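PDB 5IZ4: putative short-chain dehydrogenase/reductase from Burkholderia xenovorans, which probably acts as an NAD(P)-dependent oxidoreductase of the short-chain dehydrogenase/reductase family, perhaps a 3-oxoacyl-[acyl-carrier-protein] reductase, and here binds ADP. Local coordinates for residues 73-78 with 133-138. Residues are numbered along the deposited sequence; the frame is centred on the assembly and turned at random.
Sequences ADVGKD and YQMTRA. With ADP (adenosine-5'-diphosphate), chain B.
The adenine pocket of this Rossmann fold is lined along the N1/N6 edge of the base by the loop between strand 68-72 and helix 78-92, which is bonded to helix 118-146 by Q134, to the carbonyls of V75 and G76, and by R137, to D78. On the nucleotide side, D74 OD1 takes a hydrogen bond from ADP N6 (2.9 Å) and V75 N gives one to ADP N1 (3.0 Å), a pairing that reads the Watson-Crick edge of adenine. The same D74 OD1 accepts G76 N in an Asx turn, within the type I turn D74-K77. From helix 118-146, the extended Q134 side chain brings NE2 to two carbonyls: a bond to G76 O (3.2 Å, N-H...O 153°) that arrives above the carbonyl plane rather than on a lone pair, and a weak, bent one to V75 O (3.1 Å, 135°). G76 O is also bonded by R126. V75 CG1 packs against M135 SD at 4.3 Å, while CG2 lies near ADP N1. Farther along, a chi1 of -171° brings the D78 carboxylate to R137, whose NH2 donates to OD1 in a salt bridge of 3.0 Å, with OD1 in the guanidinium plane but NH2 above the carboxylate plane. The guanidinium stands nearly perpendicular to the carboxylate, and its NH1 is held by I116 O and F113 O of the second subunit, linking this loop to the interface. One water donates to D78 OD1 (2.7 Å) and Q134 O and accepts from R137 NE.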
loop_
_atom_site.group_PDB
_atom_site.type_symbol
_atom_site.label_atom_id
_atom_site.label_comp_id
_atom_site.label_asym_id
_atom_site.label_seq_id
_atom_site.Cartn_x
_atom_site.Cartn_y
_atom_site.Cartn_z
ATOM N N ALA A 73 -13.028 -5.971 -32.217
ATOM C CA ALA A 73 -11.811 -5.183 -32.052
ATOM C C ALA A 73 -10.727 -6.025 -31.401
ATOM O O ALA A 73 -10.962 -6.671 -30.378
ATOM C CB ALA A 73 -12.062 -3.926 -31.214
ATOM N N ASP A 74 -9.549 -6.016 -32.002
ATOM C CA ASP A 74 -8.328 -6.474 -31.355
ATOM C C ASP A 74 -7.771 -5.220 -30.697
ATOM O O ASP A 74 -7.259 -4.334 -31.379
ATOM C CB ASP A 74 -7.381 -7.079 -32.391
ATOM C CG ASP A 74 -6.040 -7.524 -31.814
ATOM O OD1 ASP A 74 -5.676 -7.101 -30.705
ATOM O OD2 ASP A 74 -5.327 -8.294 -32.497
ATOM N N VAL A 75 -7.909 -5.112 -29.371
ATOM C CA VAL A 75 -7.587 -3.839 -28.730
ATOM C C VAL A 75 -6.102 -3.508 -28.832
ATOM O O VAL A 75 -5.722 -2.341 -28.665
ATOM C CB VAL A 75 -8.042 -3.799 -27.251
ATOM C CG1 VAL A 75 -9.577 -3.815 -27.140
ATOM C CG2 VAL A 75 -7.422 -4.938 -26.448
ATOM N N GLY A 76 -5.244 -4.488 -29.112
ATOM C CA GLY A 76 -3.846 -4.183 -29.344
ATOM C C GLY A 76 -3.599 -3.340 -30.582
ATOM O O GLY A 76 -2.515 -2.763 -30.731
ATOM N N LYS A 77 -4.577 -3.266 -31.483
ATOM C CA LYS A 77 -4.467 -2.455 -32.688
ATOM C C LYS A 77 -5.210 -1.148 -32.456
ATOM O O LYS A 77 -6.429 -1.153 -32.264
ATOM C CB LYS A 77 -5.037 -3.193 -33.903
ATOM C CG LYS A 77 -4.300 -4.469 -34.237
ATOM C CD LYS A 77 -4.789 -5.063 -35.553
ATOM C CE LYS A 77 -3.891 -6.192 -35.996
ATOM N NZ LYS A 77 -4.348 -6.719 -37.303
ATOM N N ASP A 78 -4.486 -0.031 -32.496
ATOM C CA ASP A 78 -5.123 1.246 -32.197
ATOM C C ASP A 78 -6.278 1.534 -33.146
ATOM O O ASP A 78 -7.292 2.109 -32.738
ATOM C CB ASP A 78 -4.113 2.385 -32.254
ATOM C CG ASP A 78 -4.689 3.674 -31.735
ATOM O OD1 ASP A 78 -5.009 3.698 -30.532
ATOM O OD2 ASP A 78 -4.826 4.645 -32.510
ATOM N N TYR A 133 -5.004 0.879 -22.649
ATOM C CA TYR A 133 -4.779 2.307 -22.846
ATOM C C TYR A 133 -5.392 2.800 -24.157
ATOM O O TYR A 133 -6.020 3.868 -24.201
ATOM C CB TYR A 133 -3.284 2.611 -22.822
ATOM C CG TYR A 133 -2.991 4.053 -23.153
ATOM C CD1 TYR A 133 -2.661 4.438 -24.451
ATOM C CD2 TYR A 133 -3.069 5.038 -22.171
ATOM C CE1 TYR A 133 -2.408 5.763 -24.767
ATOM C CE2 TYR A 133 -2.815 6.366 -22.467
ATOM C CZ TYR A 133 -2.488 6.723 -23.775
ATOM O OH TYR A 133 -2.243 8.039 -24.070
ATOM N N GLN A 134 -5.185 2.057 -25.246
ATOM C CA GLN A 134 -5.658 2.522 -26.546
ATOM C C GLN A 134 -7.181 2.598 -26.586
ATOM O O GLN A 134 -7.748 3.528 -27.174
ATOM C CB GLN A 134 -5.116 1.617 -27.658
ATOM C CG GLN A 134 -3.610 1.827 -27.886
ATOM C CD GLN A 134 -3.023 0.979 -29.016
ATOM O OE1 GLN A 134 -2.034 1.371 -29.634
ATOM N NE2 GLN A 134 -3.607 -0.197 -29.264
ATOM N N MET A 135 -7.857 1.641 -25.950
ATOM C CA MET A 135 -9.315 1.674 -25.898
ATOM C C MET A 135 -9.793 2.863 -25.077
ATOM O O MET A 135 -10.706 3.593 -25.484
ATOM C CB MET A 135 -9.842 0.364 -25.306
ATOM C CG MET A 135 -11.321 0.153 -25.528
ATOM S SD MET A 135 -11.694 -0.032 -27.293
ATOM C CE MET A 135 -13.406 0.494 -27.285
ATOM N N THR A 136 -9.171 3.074 -23.916
ATOM C CA THR A 136 -9.536 4.196 -23.061
ATOM C C THR A 136 -9.324 5.519 -23.784
ATOM O O THR A 136 -10.219 6.371 -23.812
ATOM C CB THR A 136 -8.724 4.157 -21.770
ATOM O OG1 THR A 136 -8.950 2.915 -21.083
ATOM C CG2 THR A 136 -9.150 5.294 -20.865
ATOM N N ARG A 137 -8.145 5.693 -24.397
ATOM C CA ARG A 137 -7.857 6.910 -25.153
ATOM C C ARG A 137 -8.888 7.150 -26.245
ATOM O O ARG A 137 -9.324 8.291 -26.455
ATOM C CB ARG A 137 -6.456 6.842 -25.769
ATOM C CG ARG A 137 -6.157 8.015 -26.714
ATOM C CD ARG A 137 -4.708 8.016 -27.246
ATOM N NE ARG A 137 -4.402 6.839 -28.065
ATOM C CZ ARG A 137 -3.181 6.500 -28.460
ATOM N NH1 ARG A 137 -2.138 7.255 -28.129
ATOM N NH2 ARG A 137 -3.001 5.407 -29.202
ATOM N N ALA A 138 -9.275 6.093 -26.973
ATOM C CA ALA A 138 -10.235 6.267 -28.059
ATOM C C ALA A 138 -11.588 6.749 -27.547
ATOM O O ALA A 138 -12.261 7.539 -28.221
ATOM C CB ALA A 138 -10.397 4.959 -28.840
HETATM P PB ADP B . -11.979 -13.184 -17.500
HETATM O O1B ADP B . -11.183 -11.964 -18.089
HETATM O O2B ADP B . -13.530 -13.118 -17.612
HETATM O O3B ADP B . -11.443 -13.804 -16.171
HETATM P PA ADP B . -11.814 -14.323 -20.318
HETATM O O1A ADP B . -10.513 -14.900 -21.117
HETATM O O2A ADP B . -13.121 -15.039 -20.785
HETATM O O3A ADP B . -11.440 -14.363 -18.778
HETATM O "O5'" ADP B . -11.774 -12.779 -20.911
HETATM C "C5'" ADP B . -10.763 -12.334 -21.830
HETATM C "C4'" ADP B . -11.539 -11.806 -23.039
HETATM O "O4'" ADP B . -10.690 -10.881 -23.829
HETATM C "C3'" ADP B . -11.992 -12.909 -24.028
HETATM O "O3'" ADP B . -13.226 -12.604 -24.617
HETATM C "C2'" ADP B . -10.865 -12.799 -25.092
HETATM O "O2'" ADP B . -11.395 -13.348 -26.300
HETATM C "C1'" ADP B . -10.706 -11.293 -25.181
HETATM N N9 ADP B . -9.438 -10.920 -25.840
HETATM C C8 ADP B . -8.195 -11.573 -25.818
HETATM N N7 ADP B . -7.315 -10.925 -26.545
HETATM C C5 ADP B . -7.980 -9.830 -27.060
HETATM C C6 ADP B . -7.575 -8.800 -27.890
HETATM N N6 ADP B . -6.301 -8.753 -28.351
HETATM N N1 ADP B . -8.458 -7.854 -28.231
HETATM C C2 ADP B . -9.716 -7.936 -27.766
HETATM N N3 ADP B . -10.185 -8.885 -26.976
HETATM C C4 ADP B . -9.293 -9.823 -26.630
HETATM O O HOH W 1 -6.689 5.237 -29.106
HETATM O O HOH W 2 -1.603 0.033 -32.747
#